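Local coordinates for protein beta-N-acetylhexosaminidase (Streptomyces plicatus, PDB 1JAK) that hydrolyses terminal N-acetylhexosamine residues from glycans as a family 20 glycoside hydrolase, probably by substrate-assisted catalysis, and binds the azasugar inhibitor GalNAc-isofagomine, at residues Ser423-Pro428 / Ser478-Asp483; Arg26-Pro31 / Val469-Trp474; Val418-Ser423 / Ala462-Pro467. All coordinates share one frame; numbering follows the deposited sequence.

In the fold
From the N terminus, the loop 26-31 ahead of strand 33-36 is met first; its partner, helix 465-474, comes more than 430 residues later, and contact 2 thereby closes a loop that takes in most of the chain and joins the N-terminal domain to the catalytic barrel. Inside that loop contact 3 is nested, bringing the start of helix 420-424 against the start of helix 465-474. Contact 1 leaves from the end of the same short helix, shares Ser-423 with contact 3, and reaches the turn before helix 482-490, so it crosses both others. Tyr-424 and Glu-471, 2.8 Å apart from OH to OE2, link contacts 1 and 2 directly.

Contact 1 (Ser423-Pro428 / Ser478-Asp483); sequences SYDWDP and STHDWD
Tyr-424 and His-480 lie ring over ring in an offset stack, centroids 4.3 Å apart and planes only 8° from parallel. They come from opposite directions, the imidazole toward the rim of the phenol, His-480 NE2 lying over Tyr-424 CE2 at 3.4 Å. With CG anti to the backbone N (chi1 -173°), His-480 carries that same NE2 on to Tyr-424 O, a 2.9 Å hydrogen bond almost straight at 177°. The oxygen lies in the imidazole plane, whereas the donor stands above the carbonyl plane; Trp-426 N reaches the same oxygen from the other face, within the inverse gamma turn centred on Asp-425. Asp-425 OD1 meets the edge of the imidazole at His-480 CE1, 3.2 Å away, its carboxylate nearly coplanar with the ring, and a water joins OD1 to Trp-482 N, while OD2 bonds to Gln-421 NE2. Tyr-424 OH takes a weak bond from Asp-481 N at 3.3 Å, but its stronger partner is Glu-471. Tyr-424 CD2 comes to the indole edge at Trp-482 CE3. The stack sits where helix 420-424 ends and helix 482-490 begins: Leu-472 of helix 465-474 packs on His-480 and Trp-426, the latter also touching Leu-392 of strand 389-392.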
loop_
_atom_site.group_PDB
_atom_site.type_symbol
_atom_site.label_atom_id
_atom_site.label_comp_id
_atom_site.label_asym_id
_atom_site.label_seq_id
_atom_site.Cartn_x
_atom_site.Cartn_y
_atom_site.Cartn_z
ATOM N N SER A 423 11.090 -7.203 -10.183
ATOM C CA SER A 423 10.156 -6.839 -9.127
ATOM C C SER A 423 9.045 -7.872 -8.933
ATOM O O SER A 423 8.571 -8.081 -7.820
ATOM C CB SER A 423 9.536 -5.473 -9.437
ATOM O OG SER A 423 8.686 -5.047 -8.388
ATOM N N TYR A 424 8.656 -8.526 -10.023
ATOM C CA TYR A 424 7.574 -9.513 -10.011
ATOM C C TYR A 424 7.978 -10.978 -9.881
ATOM O O TYR A 424 7.301 -11.764 -9.214
ATOM C CB TYR A 424 6.757 -9.364 -11.303
ATOM C CG TYR A 424 5.701 -10.432 -11.526
ATOM C CD1 TYR A 424 4.447 -10.335 -10.924
ATOM C CD2 TYR A 424 5.959 -11.542 -12.336
ATOM C CE1 TYR A 424 3.471 -11.312 -11.122
ATOM C CE2 TYR A 424 4.989 -12.532 -12.539
ATOM C CZ TYR A 424 3.748 -12.407 -11.931
ATOM O OH TYR A 424 2.776 -13.362 -12.136
ATOM N N ASP A 425 9.085 -11.333 -10.519
ATOM C CA ASP A 425 9.537 -12.715 -10.584
ATOM C C ASP A 425 10.132 -13.416 -9.363
ATOM O O ASP A 425 11.298 -13.810 -9.371
ATOM C CB ASP A 425 10.492 -12.850 -11.772
ATOM C CG ASP A 425 10.343 -14.175 -12.493
ATOM O OD1 ASP A 425 9.421 -14.948 -12.148
ATOM O OD2 ASP A 425 11.146 -14.434 -13.413
ATOM N N TRP A 426 9.322 -13.583 -8.324
ATOM C CA TRP A 426 9.747 -14.290 -7.121
ATOM C C TRP A 426 8.535 -14.822 -6.358
ATOM O O TRP A 426 7.397 -14.453 -6.651
ATOM C CB TRP A 426 10.628 -13.408 -6.217
ATOM C CG TRP A 426 10.043 -12.091 -5.793
ATOM C CD1 TRP A 426 9.837 -10.991 -6.576
ATOM C CD2 TRP A 426 9.620 -11.729 -4.472
ATOM N NE1 TRP A 426 9.315 -9.964 -5.823
ATOM C CE2 TRP A 426 9.170 -10.391 -4.529
ATOM C CE3 TRP A 426 9.577 -12.404 -3.246
ATOM C CZ2 TRP A 426 8.680 -9.716 -3.406
ATOM C CZ3 TRP A 426 9.092 -11.733 -2.127
ATOM C CH2 TRP A 426 8.649 -10.399 -2.217
ATOM N N ASP A 427 8.786 -15.705 -5.393
ATOM C CA ASP A 427 7.725 -16.327 -4.603
ATOM C C ASP A 427 7.926 -16.036 -3.117
ATOM O O ASP A 427 8.900 -16.491 -2.517
ATOM C CB ASP A 427 7.748 -17.844 -4.853
ATOM C CG ASP A 427 6.670 -18.595 -4.085
ATOM O OD1 ASP A 427 5.903 -17.971 -3.324
ATOM O OD2 ASP A 427 6.596 -19.833 -4.253
ATOM N N PRO A 428 7.006 -15.271 -2.503
ATOM C CA PRO A 428 7.128 -14.945 -1.077
ATOM C C PRO A 428 7.306 -16.159 -0.160
ATOM O O PRO A 428 8.010 -16.084 0.846
ATOM C CB PRO A 428 5.830 -14.197 -0.783
ATOM C CG PRO A 428 5.540 -13.508 -2.085
ATOM C CD PRO A 428 5.845 -14.586 -3.102
ATOM N N SER A 478 0.325 -20.855 -8.112
ATOM C CA SER A 478 0.133 -21.546 -9.382
ATOM C C SER A 478 -0.116 -20.626 -10.574
ATOM O O SER A 478 0.087 -21.031 -11.720
ATOM C CB SER A 478 -1.015 -22.554 -9.264
ATOM O OG SER A 478 -2.238 -21.910 -8.962
ATOM N N THR A 479 -0.550 -19.393 -10.318
ATOM C CA THR A 479 -0.818 -18.456 -11.406
ATOM C C THR A 479 0.387 -17.586 -11.740
ATOM O O THR A 479 0.373 -16.855 -12.731
ATOM C CB THR A 479 -1.988 -17.511 -11.074
ATOM O OG1 THR A 479 -1.624 -16.674 -9.968
ATOM C CG2 THR A 479 -3.239 -18.307 -10.722
ATOM N N HIS A 480 1.428 -17.668 -10.918
ATOM C CA HIS A 480 2.629 -16.864 -11.130
ATOM C C HIS A 480 3.448 -17.312 -12.335
ATOM O O HIS A 480 3.882 -18.462 -12.416
ATOM C CB HIS A 480 3.499 -16.881 -9.870
ATOM C CG HIS A 480 4.665 -15.945 -9.930
ATOM N ND1 HIS A 480 5.840 -16.259 -10.582
ATOM C CD2 HIS A 480 4.824 -14.690 -9.450
ATOM C CE1 HIS A 480 6.672 -15.235 -10.500
ATOM N NE2 HIS A 480 6.079 -14.270 -9.819
ATOM N N ASP A 481 3.656 -16.389 -13.269
ATOM C CA ASP A 481 4.419 -16.658 -14.484
ATOM C C ASP A 481 4.653 -15.350 -15.226
ATOM O O ASP A 481 3.706 -14.721 -15.693
ATOM C CB ASP A 481 3.657 -17.623 -15.392
ATOM C CG ASP A 481 4.414 -17.937 -16.665
ATOM O OD1 ASP A 481 5.511 -18.527 -16.572
ATOM O OD2 ASP A 481 3.915 -17.590 -17.757
ATOM N N TRP A 482 5.914 -14.950 -15.345
ATOM C CA TRP A 482 6.248 -13.702 -16.017
ATOM C C TRP A 482 5.770 -13.586 -17.461
ATOM O O TRP A 482 5.177 -12.577 -17.838
ATOM C CB TRP A 482 7.762 -13.458 -15.958
ATOM C CG TRP A 482 8.197 -12.309 -16.810
ATOM C CD1 TRP A 482 8.911 -12.374 -17.974
ATOM C CD2 TRP A 482 7.886 -10.925 -16.607
ATOM N NE1 TRP A 482 9.060 -11.118 -18.509
ATOM C CE2 TRP A 482 8.441 -10.209 -17.692
ATOM C CE3 TRP A 482 7.189 -10.220 -15.616
ATOM C CZ2 TRP A 482 8.319 -8.819 -17.815
ATOM C CZ3 TRP A 482 7.068 -8.837 -15.738
ATOM C CH2 TRP A 482 7.632 -8.153 -16.833
ATOM N N ASP A 483 6.022 -14.608 -18.273
ATOM C CA ASP A 483 5.619 -14.548 -19.675
ATOM C C ASP A 483 4.137 -14.266 -19.890
ATOM O O ASP A 483 3.773 -13.567 -20.838
ATOM C CB ASP A 483 6.014 -15.832 -20.410
ATOM C CG ASP A 483 7.514 -15.948 -20.610
ATOM O OD1 ASP A 483 8.188 -14.899 -20.672
ATOM O OD2 ASP A 483 8.017 -17.086 -20.724
HETATM O O HOH W 1 8.042 -16.458 -13.977
#

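Contact 2 (Arg26-Pro31 / Val469-Trp474)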
loop_
_atom_site.group_PDB
_atom_site.type_symbol
_atom_site.label_atom_id
_atom_site.label_comp_id
_atom_site.label_asym_id
_atom_site.label_seq_id
_atom_site.Cartn_x
_atom_site.Cartn_y
_atom_site.Cartn_z
ATOM N N ARG A 26 -7.907 -11.536 -18.009
ATOM C CA ARG A 26 -6.942 -10.456 -18.162
ATOM C C ARG A 26 -7.075 -9.360 -17.114
ATOM O O ARG A 26 -7.436 -8.224 -17.424
ATOM C CB ARG A 26 -7.046 -9.866 -19.572
ATOM C CG ARG A 26 -5.886 -8.961 -19.961
ATOM C CD ARG A 26 -5.715 -8.933 -21.473
ATOM N NE ARG A 26 -5.378 -10.257 -21.994
ATOM C CZ ARG A 26 -5.248 -10.546 -23.285
ATOM N NH1 ARG A 26 -5.428 -9.605 -24.203
ATOM N NH2 ARG A 26 -4.938 -11.780 -23.660
ATOM N N VAL A 27 -6.770 -9.712 -15.868
ATOM C CA VAL A 27 -6.843 -8.756 -14.766
ATOM C C VAL A 27 -5.675 -8.975 -13.808
ATOM O O VAL A 27 -5.085 -10.057 -13.763
ATOM C CB VAL A 27 -8.162 -8.900 -13.973
ATOM C CG1 VAL A 27 -9.354 -8.914 -14.920
ATOM C CG2 VAL A 27 -8.134 -10.151 -13.145
ATOM N N ILE A 28 -5.344 -7.938 -13.046
ATOM C CA ILE A 28 -4.258 -8.011 -12.074
ATOM C C ILE A 28 -4.808 -7.510 -10.746
ATOM O O ILE A 28 -5.399 -6.434 -10.690
ATOM C CB ILE A 28 -3.067 -7.107 -12.474
ATOM C CG1 ILE A 28 -2.492 -7.551 -13.821
ATOM C CG2 ILE A 28 -1.984 -7.170 -11.397
ATOM C CD1 ILE A 28 -1.438 -6.601 -14.381
ATOM N N PRO A 29 -4.633 -8.283 -9.662
ATOM C CA PRO A 29 -3.966 -9.591 -9.571
ATOM C C PRO A 29 -4.706 -10.695 -10.327
ATOM O O PRO A 29 -5.916 -10.621 -10.532
ATOM C CB PRO A 29 -3.964 -9.879 -8.068
ATOM C CG PRO A 29 -3.974 -8.517 -7.448
ATOM C CD PRO A 29 -4.954 -7.772 -8.318
ATOM N N ALA A 30 -3.975 -11.726 -10.733
ATOM C CA ALA A 30 -4.594 -12.853 -11.420
ATOM C C ALA A 30 -5.606 -13.453 -10.441
ATOM O O ALA A 30 -5.282 -13.698 -9.281
ATOM C CB ALA A 30 -3.533 -13.888 -11.776
ATOM N N PRO A 31 -6.854 -13.681 -10.885
ATOM C CA PRO A 31 -7.837 -14.260 -9.963
ATOM C C PRO A 31 -7.530 -15.733 -9.691
ATOM O O PRO A 31 -6.932 -16.414 -10.528
ATOM C CB PRO A 31 -9.165 -14.079 -10.705
ATOM C CG PRO A 31 -8.910 -12.908 -11.601
ATOM C CD PRO A 31 -7.512 -13.183 -12.103
ATOM N N VAL A 469 3.424 -6.275 -7.324
ATOM C CA VAL A 469 3.568 -6.609 -5.911
ATOM C C VAL A 469 2.203 -6.984 -5.334
ATOM O O VAL A 469 2.101 -7.836 -4.450
ATOM C CB VAL A 469 4.170 -5.439 -5.120
ATOM C CG1 VAL A 469 4.411 -5.857 -3.670
ATOM C CG2 VAL A 469 5.479 -5.001 -5.774
ATOM N N ALA A 470 1.152 -6.347 -5.842
ATOM C CA ALA A 470 -0.199 -6.648 -5.389
ATOM C C ALA A 470 -0.524 -8.092 -5.763
ATOM O O ALA A 470 -1.146 -8.820 -4.985
ATOM C CB ALA A 470 -1.200 -5.697 -6.041
ATOM N N GLU A 471 -0.102 -8.507 -6.954
ATOM C CA GLU A 471 -0.355 -9.874 -7.394
ATOM C C GLU A 471 0.369 -10.874 -6.499
ATOM O O GLU A 471 -0.189 -11.910 -6.140
ATOM C CB GLU A 471 0.079 -10.083 -8.849
ATOM C CG GLU A 471 -0.059 -11.540 -9.297
ATOM C CD GLU A 471 -0.372 -11.688 -10.773
ATOM O OE1 GLU A 471 -1.242 -10.942 -11.270
ATOM O OE2 GLU A 471 0.236 -12.560 -11.433
ATOM N N LEU A 472 1.611 -10.572 -6.136
ATOM C CA LEU A 472 2.364 -11.473 -5.272
ATOM C C LEU A 472 1.629 -11.653 -3.948
ATOM O O LEU A 472 1.638 -12.735 -3.364
ATOM C CB LEU A 472 3.772 -10.925 -5.015
ATOM C CG LEU A 472 4.689 -10.845 -6.238
ATOM C CD1 LEU A 472 6.047 -10.297 -5.818
ATOM C CD2 LEU A 472 4.851 -12.226 -6.855
ATOM N N GLY A 473 0.971 -10.596 -3.484
ATOM C CA GLY A 473 0.255 -10.694 -2.229
ATOM C C GLY A 473 -1.095 -11.378 -2.347
ATOM O O GLY A 473 -1.541 -12.042 -1.414
ATOM N N TRP A 474 -1.736 -11.241 -3.504
ATOM C CA TRP A 474 -3.070 -11.801 -3.704
ATOM C C TRP A 474 -3.225 -13.144 -4.427
ATOM O O TRP A 474 -3.906 -14.050 -3.932
ATOM C CB TRP A 474 -3.939 -10.750 -4.420
ATOM C CG TRP A 474 -5.342 -11.210 -4.717
ATOM C CD1 TRP A 474 -5.730 -12.117 -5.668
ATOM C CD2 TRP A 474 -6.532 -10.837 -4.012
ATOM N NE1 TRP A 474 -7.086 -12.335 -5.591
ATOM C CE2 TRP A 474 -7.603 -11.564 -4.585
ATOM C CE3 TRP A 474 -6.799 -9.962 -2.950
ATOM C CZ2 TRP A 474 -8.920 -11.442 -4.128
ATOM C CZ3 TRP A 474 -8.112 -9.841 -2.495
ATOM C CH2 TRP A 474 -9.155 -10.579 -3.085
#
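The interface between the N-terminal domain and the catalytic barrel is built here from the loop 26-31, which leads into strand 33-36, and the last turns of helix 465-474. Pro-29, preceded by a cis peptide bond, lies against the helix, its CA 4.2 Å from the CA of Glu-471. Pro-29 CB rests on Trp-474 CD1 at 3.7 Å, while Pro-29 CG reaches over Ala-470, 3.8 Å from its carbonyl O. The side chains of Pro-29 and Trp-474 cross at about a right angle; Trp-474 CG stands anti to its own N (chi1 179°), bringing the pyrrole end of the indole to the proline and leading NE1 to Asp-153 of strand 145-153. In this (beta/alpha)8-barrel enzyme the helix thus offers the N-terminal domain both an apolar seat and a carboxylate. Glu-471, its chain bent at chi2 (149°), brings OE1 within 2.9 Å of Ala-30 N, which meets it from well above the carboxylate plane at an N-H...O angle of 142°. OE1 also forms a salt bridge with Arg-488, and OE2 bonds to Tyr-424 OH, so both oxygens of this buried acid are held. With an alanine here, Ala-30 N and Tyr-424 OH would probably lose the carboxylate they share, and Arg-488 this salt bridge. Ile-28 CG2 comes within 3.8 Å of Glu-471 OE1, and the isoleucine side chain also packs on Tyr-485 of helix 482-490.

Contact 3 (Val418-Ser423 / Ala462-Pro467)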
loop_
_atom_site.group_PDB
_atom_site.type_symbol
_atom_site.label_atom_id
_atom_site.label_comp_id
_atom_site.label_asym_id
_atom_site.label_seq_id
_atom_site.Cartn_x
_atom_site.Cartn_y
_atom_site.Cartn_z
ATOM N N VAL A 418 16.167 -2.156 -10.648
ATOM C CA VAL A 418 15.054 -3.080 -10.516
ATOM C C VAL A 418 14.031 -2.908 -11.626
ATOM O O VAL A 418 13.143 -2.059 -11.540
ATOM C CB VAL A 418 14.364 -2.891 -9.143
ATOM C CG1 VAL A 418 13.230 -3.898 -8.974
ATOM C CG2 VAL A 418 15.391 -3.056 -8.022
ATOM N N GLU A 419 14.172 -3.705 -12.682
ATOM C CA GLU A 419 13.229 -3.649 -13.788
ATOM C C GLU A 419 11.939 -4.350 -13.383
ATOM O O GLU A 419 11.843 -4.937 -12.302
ATOM C CB GLU A 419 13.811 -4.301 -15.048
ATOM C CG GLU A 419 14.312 -3.300 -16.094
ATOM C CD GLU A 419 13.187 -2.624 -16.876
ATOM O OE1 GLU A 419 12.002 -2.845 -16.549
ATOM O OE2 GLU A 419 13.494 -1.869 -17.827
ATOM N N VAL A 420 10.951 -4.287 -14.260
ATOM C CA VAL A 420 9.654 -4.880 -13.985
ATOM C C VAL A 420 9.688 -6.380 -13.702
ATOM O O VAL A 420 9.052 -6.844 -12.758
ATOM C CB VAL A 420 8.686 -4.588 -15.142
ATOM C CG1 VAL A 420 7.297 -5.123 -14.814
ATOM C CG2 VAL A 420 8.634 -3.085 -15.386
ATOM N N GLN A 421 10.430 -7.147 -14.494
ATOM C CA GLN A 421 10.474 -8.583 -14.247
ATOM C C GLN A 421 11.074 -8.917 -12.887
ATOM O O GLN A 421 10.534 -9.743 -12.157
ATOM C CB GLN A 421 11.246 -9.326 -15.346
ATOM C CG GLN A 421 11.321 -10.827 -15.070
ATOM C CD GLN A 421 11.893 -11.639 -16.219
ATOM O OE1 GLN A 421 12.328 -11.096 -17.234
ATOM N NE2 GLN A 421 11.896 -12.957 -16.056
ATOM N N ARG A 422 12.182 -8.272 -12.533
ATOM C CA ARG A 422 12.810 -8.551 -11.245
ATOM C C ARG A 422 11.856 -8.282 -10.081
ATOM O O ARG A 422 11.806 -9.040 -9.114
ATOM C CB ARG A 422 14.079 -7.710 -11.058
ATOM C CG ARG A 422 14.818 -8.036 -9.758
ATOM C CD ARG A 422 16.046 -7.164 -9.550
ATOM N NE ARG A 422 16.798 -7.569 -8.363
ATOM C CZ ARG A 422 17.543 -8.668 -8.285
ATOM N NH1 ARG A 422 17.642 -9.483 -9.331
ATOM N NH2 ARG A 422 18.188 -8.957 -7.163
ATOM N N SER A 423 11.090 -7.203 -10.183
ATOM C CA SER A 423 10.156 -6.839 -9.127
ATOM C C SER A 423 9.045 -7.872 -8.933
ATOM O O SER A 423 8.571 -8.081 -7.820
ATOM C CB SER A 423 9.536 -5.473 -9.437
ATOM O OG SER A 423 8.686 -5.047 -8.388
ATOM N N ALA A 462 5.887 4.411 -9.245
ATOM C CA ALA A 462 5.011 3.368 -8.719
ATOM C C ALA A 462 4.536 2.425 -9.825
ATOM O O ALA A 462 4.424 1.219 -9.612
ATOM C CB ALA A 462 3.813 3.994 -8.014
ATOM N N PHE A 463 4.256 2.978 -11.003
ATOM C CA PHE A 463 3.794 2.176 -12.137
ATOM C C PHE A 463 4.926 1.971 -13.137
ATOM O O PHE A 463 5.657 2.909 -13.453
ATOM C CB PHE A 463 2.610 2.862 -12.826
ATOM C CG PHE A 463 1.366 2.921 -11.980
ATOM C CD1 PHE A 463 1.205 3.910 -11.013
ATOM C CD2 PHE A 463 0.357 1.978 -12.146
ATOM C CE1 PHE A 463 0.056 3.958 -10.223
ATOM C CE2 PHE A 463 -0.796 2.017 -11.362
ATOM C CZ PHE A 463 -0.946 3.010 -10.398
ATOM N N PRO A 464 5.004 0.781 -13.753
ATOM C CA PRO A 464 4.145 -0.403 -13.640
ATOM C C PRO A 464 4.456 -1.505 -12.621
ATOM O O PRO A 464 3.886 -2.590 -12.717
ATOM C CB PRO A 464 4.185 -0.954 -15.054
ATOM C CG PRO A 464 5.653 -0.805 -15.369
ATOM C CD PRO A 464 6.001 0.587 -14.825
ATOM N N ARG A 465 5.332 -1.258 -11.654
ATOM C CA ARG A 465 5.659 -2.301 -10.683
ATOM C C ARG A 465 4.625 -2.508 -9.573
ATOM O O ARG A 465 4.531 -3.600 -9.005
ATOM C CB ARG A 465 7.038 -2.025 -10.071
ATOM C CG ARG A 465 8.179 -2.144 -11.083
ATOM C CD ARG A 465 9.524 -1.702 -10.501
ATOM N NE ARG A 465 9.512 -0.289 -10.125
ATOM C CZ ARG A 465 10.593 0.410 -9.795
ATOM N NH1 ARG A 465 11.789 -0.165 -9.790
ATOM N NH2 ARG A 465 10.479 1.690 -9.464
ATOM N N LEU A 466 3.844 -1.474 -9.273
ATOM C CA LEU A 466 2.835 -1.553 -8.214
ATOM C C LEU A 466 1.849 -2.723 -8.352
ATOM O O LEU A 466 1.585 -3.433 -7.381
ATOM C CB LEU A 466 2.058 -0.231 -8.134
ATOM C CG LEU A 466 1.030 -0.101 -7.007
ATOM C CD1 LEU A 466 1.737 -0.034 -5.660
ATOM C CD2 LEU A 466 0.198 1.157 -7.230
ATOM N N PRO A 467 1.284 -2.937 -9.553
ATOM C CA PRO A 467 0.336 -4.047 -9.721
ATOM C C PRO A 467 0.981 -5.410 -9.464
ATOM O O PRO A 467 0.338 -6.328 -8.949
ATOM C CB PRO A 467 -0.122 -3.907 -11.176
ATOM C CG PRO A 467 0.072 -2.450 -11.468
ATOM C CD PRO A 467 1.382 -2.139 -10.788
HETATM O O HOH W 2 6.071 -5.856 -9.281
#
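Arg-465 sets off with CG anti to its carbonyl carbon (chi1 -66°) and then bends at chi3 (-63°), a course that takes its aliphatic chain past Ser-423 and delivers the guanidinium to Val-418 O. Ser-423, with OG anti to N, turns its hydroxyl toward the base of that arginine. In the (beta/alpha)8 catalytic domain this is a meeting of two helix beginnings, those of 420-424 and 465-474. Glu-419, at the N-cap position of the first, takes Val-420 N on the anti lone pair of OE1, 2.9 Å away; its OE1 also bonds to Ser-506 OG and its OE2 to Tyr-504 OH. Val-418 O lies at the edge of the guanidinium, near its plane, and Arg-465 NH1 bonds to it at 2.9 Å, though weakly, the N-H...O angle being just 129°. The stronger partner of NH1 is Met-402 O, and as Met-402 belongs to the inhibitor pocket, the arginine joins both helix beginnings to the active site. The rest of its chain makes van der Waals contact: Arg-465 CD passes 3.9 Å from Ser-423 CB, and Arg-465 CB comes 3.8 Å from Ser-423 OG. Val-420 CG2 meets Pro-464 CG at 3.8 Å, the two side chains crossing at about a right angle. A cis peptide bond precedes Pro-464, which also touches Trp-496 of helix 493-499, while Val-420 packs on Trp-482 and Leu-489 of helix 482-490. Ser-423 OG bonds to Arg-397 O, and one water donates to both Ser-423 OG, at 2.9 Å, and Arg-465 O, at 2.7 Å.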